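Local coordinates for fructuronate-tagaturonate epimerase UxaE from Cohnella laeviribosi in complex with 1 glycerol (Cohnella laeviribosi, PDB 6IL9), which catalyses the epimerisation that interconverts fructuronate and tagaturonate, probably with the help of the zinc ion bound in its TIM barrel, at residues R114-I119 with K482-L487; F285-E290 with F299-R304; Y338-H343 with R357-R362. All blocks are in the same frame, centred on the assembly; numbering follows the deposited sequence.

Contact 1 of 3, residues R114-I119 with K482-L487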
ATOM      1  N   ARG A 114       0.749 -19.075  -1.664  1.00 19.57           N
ATOM      2  CA  ARG A 114       0.911 -18.704  -0.267  1.00 18.88           C
ATOM      3  C   ARG A 114      -0.441 -18.316   0.317  1.00 19.31           C
ATOM      4  O   ARG A 114      -1.325 -17.823  -0.390  1.00 21.20           O
ATOM      5  CB  ARG A 114       1.908 -17.530  -0.123  1.00 20.21           C
ATOM      6  CG  ARG A 114       3.066 -17.688  -1.066  1.00 25.66           C
ATOM      7  CD  ARG A 114       4.331 -17.125  -0.536  1.00 29.08           C
ATOM      8  NE  ARG A 114       4.644 -17.499   0.839  1.00 36.33           N
ATOM      9  CZ  ARG A 114       5.851 -17.340   1.367  1.00 27.98           C
ATOM     10  NH1 ARG A 114       6.826 -16.850   0.608  1.00 31.35           N
ATOM     11  NH2 ARG A 114       6.083 -17.655   2.643  1.00 26.21           N
ATOM     12  N   ALA A 115      -0.599 -18.541   1.623  1.00 19.45           N
ATOM     13  CA  ALA A 115      -1.883 -18.299   2.283  1.00 19.71           C
ATOM     14  C   ALA A 115      -1.962 -16.832   2.704  1.00 18.46           C
ATOM     15  O   ALA A 115      -1.910 -16.477   3.881  1.00 19.31           O
ATOM     16  CB  ALA A 115      -2.067 -19.232   3.472  1.00 22.60           C
ATOM     17  N   ILE A 116      -2.067 -15.969   1.698  1.00 18.73           N
ATOM     18  CA  ILE A 116      -2.219 -14.536   1.941  1.00 16.30           C
ATOM     19  C   ILE A 116      -2.909 -13.939   0.726  1.00 17.78           C
ATOM     20  O   ILE A 116      -2.711 -14.400  -0.402  1.00 20.96           O
ATOM     21  CB  ILE A 116      -0.859 -13.855   2.235  1.00 17.10           C
ATOM     22  CG1 ILE A 116      -1.076 -12.423   2.749  1.00 16.00           C
ATOM     23  CG2 ILE A 116       0.038 -13.886   1.001  1.00 17.92           C
ATOM     24  CD1 ILE A 116       0.156 -11.823   3.452  1.00 15.43           C
ATOM     25  N   HIS A 117      -3.758 -12.943   0.970  1.00 16.82           N
ATOM     26  CA  HIS A 117      -4.494 -12.283  -0.102  1.00 17.07           C
ATOM     27  C   HIS A 117      -3.817 -10.975  -0.440  1.00 16.21           C
ATOM     28  O   HIS A 117      -3.503 -10.201   0.474  1.00 15.80           O
ATOM     29  CB  HIS A 117      -5.936 -12.006   0.319  1.00 18.09           C
ATOM     30  CG  HIS A 117      -6.700 -13.233   0.687  1.00 19.99           C
ATOM     31  ND1 HIS A 117      -7.044 -14.195  -0.238  1.00 21.65           N
ATOM     32  CD2 HIS A 117      -7.199 -13.652   1.874  1.00 22.12           C
ATOM     33  CE1 HIS A 117      -7.710 -15.162   0.367  1.00 22.80           C
ATOM     34  NE2 HIS A 117      -7.822 -14.855   1.648  1.00 24.68           N
ATOM     35  N   PRO A 118      -3.596 -10.688  -1.725  1.00 15.55           N
ATOM     36  CA  PRO A 118      -2.891  -9.453  -2.095  1.00 16.29           C
ATOM     37  C   PRO A 118      -3.801  -8.255  -2.272  1.00 17.55           C
ATOM     38  O   PRO A 118      -4.813  -8.337  -2.971  1.00 18.04           O
ATOM     39  CB  PRO A 118      -2.222  -9.825  -3.426  1.00 16.19           C
ATOM     40  CG  PRO A 118      -3.209 -10.811  -4.053  1.00 15.19           C
ATOM     41  CD  PRO A 118      -3.851 -11.565  -2.883  1.00 15.15           C
ATOM     42  N   ILE A 119      -3.450  -7.136  -1.646  1.00 15.72           N
ATOM     43  CA  ILE A 119      -4.044  -5.846  -1.978  1.00 15.67           C
ATOM     44  C   ILE A 119      -3.118  -5.261  -3.040  1.00 16.64           C
ATOM     45  O   ILE A 119      -2.142  -4.574  -2.739  1.00 17.80           O
ATOM     46  CB  ILE A 119      -4.193  -4.948  -0.751  1.00 17.44           C
ATOM     47  CG1 ILE A 119      -4.837  -5.727   0.409  1.00 18.12           C
ATOM     48  CG2 ILE A 119      -5.019  -3.704  -1.106  1.00 18.48           C
ATOM     49  CD1 ILE A 119      -6.210  -6.349   0.099  1.00 19.11           C
ATOM     50  N   LYS A 482      10.855 -12.705   1.026  1.00 15.96           N
ATOM     51  CA  LYS A 482      11.496 -12.678   2.340  1.00 16.82           C
ATOM     52  C   LYS A 482      10.582 -12.060   3.392  1.00 17.27           C
ATOM     53  O   LYS A 482      10.584 -12.488   4.555  1.00 17.33           O
ATOM     54  CB  LYS A 482      12.810 -11.906   2.257  1.00 18.77           C
ATOM     55  CG  LYS A 482      13.426 -11.622   3.605  1.00 20.35           C
ATOM     56  CD  LYS A 482      14.779 -10.960   3.445  1.00 22.13           C
ATOM     57  CE  LYS A 482      15.409 -10.739   4.809  1.00 25.44           C
ATOM     58  NZ  LYS A 482      16.822 -10.284   4.682  1.00 31.63           N
ATOM     59  N   HIS A 483       9.813 -11.035   3.014  1.00 15.51           N
ATOM     60  CA  HIS A 483       8.822 -10.473   3.930  1.00 14.82           C
ATOM     61  C   HIS A 483       7.817 -11.536   4.353  1.00 14.64           C
ATOM     62  O   HIS A 483       7.524 -11.699   5.543  1.00 15.13           O
ATOM     63  CB  HIS A 483       8.069  -9.308   3.268  1.00 16.26           C
ATOM     64  CG  HIS A 483       8.870  -8.048   3.124  1.00 15.22           C
ATOM     65  ND1 HIS A 483       9.919  -7.921   2.239  1.00 16.34           N
ATOM     66  CD2 HIS A 483       8.738  -6.844   3.728  1.00 16.22           C
ATOM     67  CE1 HIS A 483      10.408  -6.694   2.313  1.00 16.18           C
ATOM     68  NE2 HIS A 483       9.710  -6.020   3.210  1.00 17.10           N
ATOM     69  N   LEU A 484       7.255 -12.251   3.376  1.00 14.81           N
ATOM     70  CA  LEU A 484       6.231 -13.249   3.684  1.00 15.51           C
ATOM     71  C   LEU A 484       6.801 -14.391   4.522  1.00 16.67           C
ATOM     72  O   LEU A 484       6.159 -14.847   5.473  1.00 16.38           O
ATOM     73  CB  LEU A 484       5.619 -13.785   2.391  1.00 16.69           C
ATOM     74  CG  LEU A 484       4.959 -12.733   1.494  1.00 14.75           C
ATOM     75  CD1 LEU A 484       4.381 -13.400   0.256  1.00 21.23           C
ATOM     76  CD2 LEU A 484       3.881 -12.022   2.275  1.00 17.23           C
ATOM     77  N   ASP A 485       8.018 -14.840   4.196  1.00 15.28           N
ATOM     78  CA  ASP A 485       8.667 -15.904   4.957  1.00 16.89           C
ATOM     79  C   ASP A 485       8.841 -15.516   6.422  1.00 16.35           C
ATOM     80  O   ASP A 485       8.546 -16.307   7.325  1.00 16.45           O
ATOM     81  CB  ASP A 485      10.024 -16.227   4.326  1.00 17.67           C
ATOM     82  CG  ASP A 485       9.890 -16.911   2.970  1.00 19.07           C
ATOM     83  OD1 ASP A 485       8.760 -17.304   2.612  1.00 22.76           O
ATOM     84  OD2 ASP A 485      10.918 -17.043   2.266  1.00 25.31           O
ATOM     85  N   LEU A 486       9.323 -14.297   6.681  1.00 16.18           N
ATOM     86  CA  LEU A 486       9.560 -13.894   8.067  1.00 16.13           C
ATOM     87  C   LEU A 486       8.255 -13.617   8.804  1.00 16.24           C
ATOM     88  O   LEU A 486       8.191 -13.768  10.033  1.00 16.11           O
ATOM     89  CB  LEU A 486      10.476 -12.671   8.115  1.00 16.91           C
ATOM     90  CG  LEU A 486      11.936 -12.977   7.791  1.00 18.26           C
ATOM     91  CD1 LEU A 486      12.718 -11.697   7.563  1.00 19.96           C
ATOM     92  CD2 LEU A 486      12.515 -13.766   8.946  1.00 18.10           C
ATOM     93  N   LEU A 487       7.205 -13.212   8.084  1.00 14.45           N
ATOM     94  CA  LEU A 487       5.901 -13.076   8.717  1.00 14.09           C
ATOM     95  C   LEU A 487       5.286 -14.418   9.059  1.00 17.90           C
ATOM     96  O   LEU A 487       4.276 -14.445   9.771  1.00 17.83           O
ATOM     97  CB  LEU A 487       4.933 -12.306   7.802  1.00 13.64           C
ATOM     98  CG  LEU A 487       5.193 -10.794   7.725  1.00 13.46           C
ATOM     99  CD1 LEU A 487       4.586 -10.194   6.457  1.00 13.49           C
ATOM    100  CD2 LEU A 487       4.641 -10.086   8.962  1.00 13.93           C
TER

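Contact 2 of 3, residues F285-E290 with F299-R304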
ATOM      1  N   PHE A 285      -7.501   0.419  23.204  1.00 21.05           N
ATOM      2  CA  PHE A 285      -8.700  -0.212  23.746  1.00 21.15           C
ATOM      3  C   PHE A 285      -9.875   0.761  23.774  1.00 22.37           C
ATOM      4  O   PHE A 285     -10.997   0.409  23.395  1.00 19.37           O
ATOM      5  CB  PHE A 285      -8.431  -0.749  25.152  1.00 23.13           C
ATOM      6  CG  PHE A 285      -9.621  -1.430  25.767  1.00 20.84           C
ATOM      7  CD1 PHE A 285      -9.899  -2.766  25.485  1.00 19.50           C
ATOM      8  CD2 PHE A 285     -10.480  -0.741  26.611  1.00 23.62           C
ATOM      9  CE1 PHE A 285     -10.996  -3.395  26.040  1.00 20.90           C
ATOM     10  CE2 PHE A 285     -11.577  -1.359  27.158  1.00 20.39           C
ATOM     11  CZ  PHE A 285     -11.843  -2.697  26.874  1.00 27.69           C
ATOM     12  N   LEU A 286      -9.645   1.983  24.260  1.00 22.35           N
ATOM     13  CA  LEU A 286     -10.747   2.938  24.367  1.00 21.90           C
ATOM     14  C   LEU A 286     -11.309   3.292  22.991  1.00 19.21           C
ATOM     15  O   LEU A 286     -12.531   3.324  22.801  1.00 20.15           O
ATOM     16  CB  LEU A 286     -10.277   4.197  25.096  1.00 21.80           C
ATOM     17  CG  LEU A 286     -11.328   5.301  25.276  1.00 23.85           C
ATOM     18  CD1 LEU A 286     -11.226   5.889  26.683  1.00 27.28           C
ATOM     19  CD2 LEU A 286     -11.125   6.394  24.249  1.00 23.98           C
ATOM     20  N   VAL A 287     -10.430   3.552  22.023  1.00 19.84           N
ATOM     21  CA  VAL A 287     -10.883   3.887  20.675  1.00 19.12           C
ATOM     22  C   VAL A 287     -11.726   2.750  20.113  1.00 18.94           C
ATOM     23  O   VAL A 287     -12.848   2.961  19.639  1.00 17.44           O
ATOM     24  CB  VAL A 287      -9.681   4.202  19.768  1.00 19.70           C
ATOM     25  CG1 VAL A 287     -10.126   4.307  18.294  1.00 20.11           C
ATOM     26  CG2 VAL A 287      -8.976   5.479  20.231  1.00 20.51           C
ATOM     27  N   ALA A 288     -11.209   1.520  20.196  1.00 17.56           N
ATOM     28  CA  ALA A 288     -11.927   0.375  19.640  1.00 17.00           C
ATOM     29  C   ALA A 288     -13.249   0.159  20.358  1.00 17.50           C
ATOM     30  O   ALA A 288     -14.283  -0.064  19.720  1.00 18.23           O
ATOM     31  CB  ALA A 288     -11.059  -0.886  19.731  1.00 19.37           C
ATOM     32  N   SER A 289     -13.242   0.258  21.689  1.00 16.52           N
ATOM     33  CA  SER A 289     -14.461   0.038  22.450  1.00 17.50           C
ATOM     34  C   SER A 289     -15.539   1.035  22.053  1.00 19.36           C
ATOM     35  O   SER A 289     -16.717   0.680  21.943  1.00 19.56           O
ATOM     36  CB  SER A 289     -14.163   0.141  23.945  1.00 22.39           C
ATOM     37  OG  SER A 289     -15.289  -0.230  24.704  1.00 25.51           O
ATOM     38  N   GLU A 290     -15.155   2.293  21.836  1.00 18.63           N
ATOM     39  CA  GLU A 290     -16.135   3.298  21.449  1.00 16.79           C
ATOM     40  C   GLU A 290     -16.690   3.023  20.064  1.00 17.22           C
ATOM     41  O   GLU A 290     -17.889   3.190  19.827  1.00 20.11           O
ATOM     42  CB  GLU A 290     -15.512   4.691  21.487  1.00 18.96           C
ATOM     43  CG  GLU A 290     -15.215   5.171  22.887  1.00 21.01           C
ATOM     44  CD  GLU A 290     -16.437   5.123  23.777  1.00 26.29           C
ATOM     45  OE1 GLU A 290     -17.391   5.907  23.547  1.00 24.48           O
ATOM     46  OE2 GLU A 290     -16.444   4.292  24.703  1.00 25.56           O
ATOM     47  N   PHE A 299     -12.221  -3.364   9.628  1.00 15.03           N
ATOM     48  CA  PHE A 299     -11.355  -4.396   9.061  1.00 16.46           C
ATOM     49  C   PHE A 299     -10.027  -4.433   9.800  1.00 15.78           C
ATOM     50  O   PHE A 299      -9.558  -5.505  10.212  1.00 13.47           O
ATOM     51  CB  PHE A 299     -11.155  -4.125   7.558  1.00 17.10           C
ATOM     52  CG  PHE A 299     -10.012  -4.881   6.907  1.00 16.13           C
ATOM     53  CD1 PHE A 299     -10.198  -6.164   6.401  1.00 20.69           C
ATOM     54  CD2 PHE A 299      -8.774  -4.265   6.724  1.00 18.92           C
ATOM     55  CE1 PHE A 299      -9.149  -6.833   5.752  1.00 16.66           C
ATOM     56  CE2 PHE A 299      -7.729  -4.930   6.103  1.00 19.63           C
ATOM     57  CZ  PHE A 299      -7.916  -6.212   5.613  1.00 18.12           C
ATOM     58  N   SER A 300      -9.433  -3.262  10.028  1.00 13.77           N
ATOM     59  CA  SER A 300      -8.121  -3.209  10.652  1.00 15.78           C
ATOM     60  C   SER A 300      -7.929  -1.868  11.338  1.00 16.72           C
ATOM     61  O   SER A 300      -8.617  -0.885  11.039  1.00 15.13           O
ATOM     62  CB  SER A 300      -7.011  -3.454   9.619  1.00 15.34           C
ATOM     63  OG  SER A 300      -7.008  -2.400   8.675  1.00 19.19           O
ATOM     64  N   MET A 301      -6.992  -1.856  12.282  1.00 16.29           N
ATOM     65  CA  MET A 301      -6.571  -0.660  12.999  1.00 16.75           C
ATOM     66  C   MET A 301      -5.067  -0.539  12.840  1.00 17.38           C
ATOM     67  O   MET A 301      -4.344  -1.511  13.066  1.00 16.43           O
ATOM     68  CB  MET A 301      -6.932  -0.753  14.482  1.00 20.03           C
ATOM     69  CG  MET A 301      -6.509   0.441  15.304  1.00 27.04           C
ATOM     70  SD  MET A 301      -7.868   1.618  15.430  1.00 31.39           S
ATOM     71  CE  MET A 301      -9.157   0.521  16.156  1.00 10.76           C
ATOM     72  N   ALA A 302      -4.602   0.642  12.443  1.00 20.44           N
ATOM     73  CA  ALA A 302      -3.168   0.869  12.277  1.00 22.67           C
ATOM     74  C   ALA A 302      -2.716   1.831  13.359  1.00 25.06           C
ATOM     75  O   ALA A 302      -2.838   3.051  13.189  1.00 24.43           O
ATOM     76  CB  ALA A 302      -2.850   1.436  10.890  1.00 21.87           C
ATOM     77  N   PRO A 303      -2.233   1.347  14.496  1.00 21.76           N
ATOM     78  CA  PRO A 303      -1.741   2.258  15.530  1.00 24.31           C
ATOM     79  C   PRO A 303      -0.346   2.756  15.178  1.00 24.28           C
ATOM     80  O   PRO A 303       0.293   2.290  14.239  1.00 23.27           O
ATOM     81  CB  PRO A 303      -1.729   1.398  16.791  1.00 26.31           C
ATOM     82  CG  PRO A 303      -1.516   0.003  16.274  1.00 26.61           C
ATOM     83  CD  PRO A 303      -2.132  -0.066  14.910  1.00 23.11           C
ATOM     84  N   ARG A 304       0.093   3.762  15.925  1.00 28.52           N
ATOM     85  CA  ARG A 304       1.497   4.156  15.910  1.00 27.20           C
ATOM     86  C   ARG A 304       2.184   3.377  17.023  1.00 23.68           C
ATOM     87  O   ARG A 304       1.891   3.574  18.206  1.00 25.90           O
ATOM     88  CB  ARG A 304       1.681   5.656  16.103  1.00 31.16           C
ATOM     89  CG  ARG A 304       3.126   5.973  16.500  1.00 31.59           C
ATOM     90  CD  ARG A 304       3.668   7.188  15.806  1.00 39.53           C
ATOM     91  NE  ARG A 304       4.842   7.704  16.502  1.00 40.40           N
ATOM     92  CZ  ARG A 304       6.086   7.513  16.086  1.00 41.36           C
ATOM     93  NH1 ARG A 304       6.306   6.817  14.978  1.00 41.37           N
ATOM     94  NH2 ARG A 304       7.108   8.008  16.772  1.00 41.30           N
TER

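Contact 3 of 3, residues Y338-H343 with R357-R362. With ZN (zinc ion), chain C.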
ATOM      1  N   TYR A 338     -11.161  -7.139  14.689  1.00 14.85           N
ATOM      2  CA  TYR A 338     -10.436  -6.601  13.547  1.00 15.40           C
ATOM      3  C   TYR A 338      -8.975  -7.037  13.631  1.00 16.81           C
ATOM      4  O   TYR A 338      -8.554  -7.688  14.592  1.00 17.23           O
ATOM      5  CB  TYR A 338     -10.573  -5.072  13.504  1.00 13.64           C
ATOM      6  CG  TYR A 338     -10.118  -4.404  14.775  1.00 15.02           C
ATOM      7  CD1 TYR A 338      -8.767  -4.132  15.002  1.00 15.04           C
ATOM      8  CD2 TYR A 338     -11.037  -4.042  15.760  1.00 14.77           C
ATOM      9  CE1 TYR A 338      -8.352  -3.542  16.180  1.00 15.94           C
ATOM     10  CE2 TYR A 338     -10.630  -3.436  16.926  1.00 17.55           C
ATOM     11  CZ  TYR A 338      -9.284  -3.199  17.130  1.00 14.28           C
ATOM     12  OH  TYR A 338      -8.891  -2.605  18.305  1.00 17.49           O
ATOM     13  N   LYS A 339      -8.187  -6.686  12.610  1.00 14.00           N
ATOM     14  CA  LYS A 339      -6.775  -7.051  12.536  1.00 14.91           C
ATOM     15  C   LYS A 339      -5.893  -5.843  12.814  1.00 14.92           C
ATOM     16  O   LYS A 339      -6.260  -4.709  12.508  1.00 15.85           O
ATOM     17  CB  LYS A 339      -6.409  -7.589  11.145  1.00 15.51           C
ATOM     18  CG  LYS A 339      -7.371  -8.607  10.575  1.00 19.48           C
ATOM     19  CD  LYS A 339      -6.766  -9.279   9.357  1.00 19.10           C
ATOM     20  CE  LYS A 339      -6.533  -8.316   8.212  1.00 16.34           C
ATOM     21  NZ  LYS A 339      -6.182  -9.067   6.945  1.00 19.59           N
ATOM     22  N   LEU A 340      -4.694  -6.102  13.335  1.00 14.02           N
ATOM     23  CA  LEU A 340      -3.670  -5.064  13.362  1.00 13.43           C
ATOM     24  C   LEU A 340      -3.132  -4.818  11.963  1.00 15.43           C
ATOM     25  O   LEU A 340      -2.917  -5.756  11.185  1.00 15.19           O
ATOM     26  CB  LEU A 340      -2.517  -5.470  14.277  1.00 15.57           C
ATOM     27  CG  LEU A 340      -2.801  -5.539  15.766  1.00 16.53           C
ATOM     28  CD1 LEU A 340      -1.492  -5.894  16.481  1.00 16.01           C
ATOM     29  CD2 LEU A 340      -3.363  -4.225  16.265  1.00 17.91           C
ATOM     30  N   SER A 341      -2.900  -3.545  11.652  1.00 13.77           N
ATOM     31  CA  SER A 341      -2.325  -3.128  10.377  1.00 16.59           C
ATOM     32  C   SER A 341      -0.980  -2.465  10.623  1.00 16.93           C
ATOM     33  O   SER A 341      -0.872  -1.565  11.464  1.00 18.70           O
ATOM     34  CB  SER A 341      -3.266  -2.165   9.658  1.00 18.11           C
ATOM     35  OG  SER A 341      -2.742  -1.847   8.386  1.00 18.80           O
ATOM     36  N   ILE A 342       0.037  -2.901   9.884  1.00 15.65           N
ATOM     37  CA  ILE A 342       1.401  -2.390  10.014  1.00 17.91           C
ATOM     38  C   ILE A 342       1.684  -1.499   8.815  1.00 15.76           C
ATOM     39  O   ILE A 342       1.874  -1.997   7.701  1.00 16.91           O
ATOM     40  CB  ILE A 342       2.433  -3.527  10.084  1.00 16.03           C
ATOM     41  CG1 ILE A 342       1.968  -4.666  11.001  1.00 18.82           C
ATOM     42  CG2 ILE A 342       3.801  -2.974  10.492  1.00 17.83           C
ATOM     43  CD1 ILE A 342       1.826  -4.285  12.444  1.00 20.95           C
ATOM     44  N   HIS A 343       1.741  -0.187   9.036  1.00 16.36           N
ATOM     45  CA  HIS A 343       2.130   0.737   7.980  1.00 17.63           C
ATOM     46  C   HIS A 343       3.641   0.933   7.961  1.00 17.02           C
ATOM     47  O   HIS A 343       4.348   0.584   8.911  1.00 17.78           O
ATOM     48  CB  HIS A 343       1.404   2.066   8.149  1.00 21.15           C
ATOM     49  CG  HIS A 343      -0.045   1.986   7.782  1.00 22.28           C
ATOM     50  ND1 HIS A 343      -0.706   2.981   7.098  1.00 31.12           N
ATOM     51  CD2 HIS A 343      -0.949   0.997   7.959  1.00 18.95           C
ATOM     52  CE1 HIS A 343      -1.965   2.632   6.908  1.00 28.77           C
ATOM     53  NE2 HIS A 343      -2.139   1.434   7.428  1.00 25.17           N
ATOM     54  N   ARG A 357       3.503 -14.046  14.974  1.00 14.90           N
ATOM     55  CA  ARG A 357       3.227 -14.863  16.147  1.00 14.53           C
ATOM     56  C   ARG A 357       2.084 -14.282  16.977  1.00 14.83           C
ATOM     57  O   ARG A 357       1.151 -15.002  17.346  1.00 17.07           O
ATOM     58  CB  ARG A 357       4.493 -15.007  16.994  1.00 19.81           C
ATOM     59  CG  ARG A 357       4.400 -16.120  18.012  1.00 28.11           C
ATOM     60  CD  ARG A 357       5.004 -15.748  19.350  1.00 31.96           C
ATOM     61  NE  ARG A 357       6.358 -15.215  19.249  1.00 29.98           N
ATOM     62  CZ  ARG A 357       7.054 -14.782  20.298  1.00 37.12           C
ATOM     63  NH1 ARG A 357       6.518 -14.845  21.514  1.00 36.75           N
ATOM     64  NH2 ARG A 357       8.281 -14.298  20.142  1.00 33.53           N
ATOM     65  N   TYR A 358       2.128 -12.983  17.275  1.00 14.22           N
ATOM     66  CA  TYR A 358       1.134 -12.440  18.193  1.00 14.61           C
ATOM     67  C   TYR A 358      -0.241 -12.261  17.561  1.00 16.62           C
ATOM     68  O   TYR A 358      -1.235 -12.249  18.297  1.00 17.16           O
ATOM     69  CB  TYR A 358       1.631 -11.119  18.775  1.00 14.48           C
ATOM     70  CG  TYR A 358       2.598 -11.358  19.914  1.00 14.11           C
ATOM     71  CD1 TYR A 358       2.125 -11.590  21.201  1.00 17.21           C
ATOM     72  CD2 TYR A 358       3.974 -11.371  19.700  1.00 17.54           C
ATOM     73  CE1 TYR A 358       3.000 -11.826  22.259  1.00 17.95           C
ATOM     74  CE2 TYR A 358       4.859 -11.606  20.751  1.00 17.56           C
ATOM     75  CZ  TYR A 358       4.357 -11.833  22.030  1.00 20.68           C
ATOM     76  OH  TYR A 358       5.217 -12.066  23.088  1.00 19.28           O
ATOM     77  N   THR A 359      -0.326 -12.133  16.233  1.00 15.72           N
ATOM     78  CA  THR A 359      -1.609 -12.055  15.532  1.00 16.89           C
ATOM     79  C   THR A 359      -2.079 -13.416  15.027  1.00 17.18           C
ATOM     80  O   THR A 359      -3.144 -13.498  14.397  1.00 15.49           O
ATOM     81  CB  THR A 359      -1.535 -11.079  14.342  1.00 15.72           C
ATOM     82  OG1 THR A 359      -0.651 -11.600  13.335  1.00 15.43           O
ATOM     83  CG2 THR A 359      -1.060  -9.698  14.778  1.00 16.15           C
ATOM     84  N   ASN A 360      -1.323 -14.479  15.302  1.00 16.52           N
ATOM     85  CA  ASN A 360      -1.630 -15.814  14.779  1.00 18.11           C
ATOM     86  C   ASN A 360      -1.815 -15.766  13.268  1.00 17.45           C
ATOM     87  O   ASN A 360      -2.692 -16.422  12.700  1.00 18.43           O
ATOM     88  CB  ASN A 360      -2.860 -16.405  15.481  1.00 20.86           C
ATOM     89  CG  ASN A 360      -3.016 -17.896  15.242  1.00 30.13           C
ATOM     90  OD1 ASN A 360      -2.047 -18.603  14.956  1.00 30.86           O
ATOM     91  ND2 ASN A 360      -4.247 -18.384  15.371  1.00 30.34           N
ATOM     92  N   GLY A 361      -0.984 -14.960  12.603  1.00 15.29           N
ATOM     93  CA  GLY A 361      -1.023 -14.897  11.156  1.00 16.20           C
ATOM     94  C   GLY A 361      -2.144 -14.066  10.576  1.00 17.34           C
ATOM     95  O   GLY A 361      -2.329 -14.072   9.350  1.00 19.20           O
ATOM     96  N   ARG A 362      -2.897 -13.353  11.412  1.00 13.51           N
ATOM     97  CA  ARG A 362      -4.069 -12.580  10.996  1.00 13.20           C
ATOM     98  C   ARG A 362      -3.742 -11.092  11.100  1.00 14.72           C
ATOM     99  O   ARG A 362      -3.979 -10.456  12.130  1.00 15.43           O
ATOM    100  CB  ARG A 362      -5.261 -12.929  11.879  1.00 14.06           C
ATOM    101  CG  ARG A 362      -6.573 -12.375  11.386  1.00 15.34           C
ATOM    102  CD  ARG A 362      -7.682 -12.776  12.338  1.00 16.53           C
ATOM    103  NE  ARG A 362      -7.598 -12.094  13.631  1.00 16.14           N
ATOM    104  CZ  ARG A 362      -8.289 -10.999  13.932  1.00 16.75           C
ATOM    105  NH1 ARG A 362      -9.091 -10.454  13.018  1.00 15.64           N
ATOM    106  NH2 ARG A 362      -8.171 -10.449  15.136  1.00 15.19           N
TER
HETATM  107 ZN    ZN C 502       0.280   5.010   7.152  0.53 28.02          ZN
HETATM  108  O   HOH W   1      -4.408  -8.780  14.238  1.00 16.13           O
HETATM  109  O   HOH W   2       2.324   5.116   6.103  1.00 21.91           O

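Contact 1 of 3, residues R114-I119 with K482-L487
The helix 469-487, last in the chain, meets the lead-in to the second barrel strand, 117-124, through Arg114 and Ile116 on one side and Leu484 and Asp485 on the other. Arg114 carries the polar half. Its chain bends at chi2 and chi3, and its guanidinium arrives end-on at one carboxylate oxygen: NH2 lies 2.7 Å and NH1 2.8 Å from Asp485 OD1, at N-H...O angles of 144° and 137°. Both nitrogens of this salt bridge converge on OD1 alone; OD1 lies close to the guanidinium plane, although the carboxylate plane is turned 42° from it. Val489 O takes a further bond from NH2, which helps fix the group's rotation.

Leu484 completes the grip from another direction. Its CB rests over one guanidinium face, 3.7 Å from Arg114 CZ, while CD2 turns to Ile116 CD1 at 3.9 Å. Between the two contributors of the lead-in, Ala115 centres an inverse gamma turn. Ile94 lies against both Ile116 and Leu484, and Phe363 against Ile116. The helix thus lies beside the place where the first and eighth strands meet, the closure of a TIM barrel.

Contact 2 of 3, residues F285-E290 with F299-R304
Met301, on the sixth barrel strand, meets Val287 and Ala288 of helix 281-293 in a contact that illustrates the layering of a beta-alpha-beta unit: a parallel strand with the preceding helix packed on its outer side. All the interaction across it is apolar, and one methyl group does the touching. Met301 CE lies 4.3 Å from Ala288 CB and 4.5 Å from Val287 CG1, close to both of the neighbouring helix residues. The CA atoms of Ala288 and Met301, the nearest pair between the segments, are 8.6 Å apart, a gap bridged by the Met301 side chain: CG stands anti to the backbone N (chi1 179°), which carries the chain away from the strand, and the turns at the next two bonds lay CE against the helix.

No hydrogen bond crosses the contact; the helix bonds along its own turns and the strand to its two neighbours in the barrel. Within the helix, Ser289 N bonds to Phe285 O at 2.8 Å and Glu290 N to Leu286 O at 3.0 Å. The strand's main chain pairs at residues 299-301 with Phe268 and Ile270 on one side and Lys339 and Ser341 on the other. Polar side chains also find partners away from the interface: Glu290 forms a salt bridge with Lys217, and Ser300 OG bonds to Glu269.

Several neighbours extend this small apolar contact. Tyr338, just before the seventh strand, touches both Met301 and Ala288; Phe336 of helix 319-336 also touches Ala288, and Tyr244 and Met251 of helix 234-259 pack on Val287. Helix 281-293 therefore lies outside strand 300-302, with helices 234-259, 319-336 and 208-218 packed against it.

Contact 3 of 3, residues Y338-H343 with R357-R362
Arg362 leaves its backbone with CG anti to N (chi1 -170°), runs on extended, and then bends at chi3 (70°), which brings its guanidinium back to Tyr338 at the start of the seventh barrel strand. This is the return of the last beta-alpha-beta unit of the TIM barrel, in which strand 339-342 is followed by helix 349-358 and strand 363-367. Both terminal nitrogens reach the same carbonyl: NH2 is 2.8 Å and NH1 3.2 Å from Tyr338 O, two weak bonds that meet the oxygen obliquely to the guanidinium plane. Lys339 CA lies over one face of the guanidinium. Stronger partners hold its ends, Asp334 through a salt bridge to NH2 and Lys89 O through a bond from NH1.

Lys339 lends its aliphatic part to the same side chain, with CG 3.5 Å from Arg362 NH1 and CD 3.7 Å from Arg362 CG. Its amine goes on to Thr93 OG1 and Ser91 O. A lighter apolar touch links Leu340 CD1 with Thr359 CG2, while Thr359 OG1 turns back to Val355 O in the last turn of helix 349-358. A Schellman motif caps the C-terminal end of that helix, with Asn360, at positive phi, the first residue to leave helical geometry; a type I' turn from Thr359 to Arg362 reverses the chain.

Water 1 joins the two main chains, accepting from Leu340 N at 2.8 Å and donating to Arg362 O at 2.7 Å. At the other end of the strand lies the metal site, whose other ligands are His161, Asp273 and a water. There Glu269 OE1 bonds to His343 NE2, a second-shell contact that helps orient the ring, and His343 ND1 binds the zinc ion at 2.3 Å.

Overall arrangement
One eight-stranded barrel carries all three contacts. Contact 1 spans most of the chain, so contacts 2 and 3, which follow one another in sequence, both fall between its two segments. The centres of contacts 2 and 3 are about 12 Å apart and the two touch, because strands 300-302 and 339-342 are neighbours: Met301 N and O pair with Lys339 O and Ser341 N. Contact 1 lies about 12 Å from contact 3 and about 23 Å from contact 2, centre to centre, without touching either. Successive units thus build the wall, and the final helix returns to its beginning; the zinc site draws its ligands from residues at the ends of several strands.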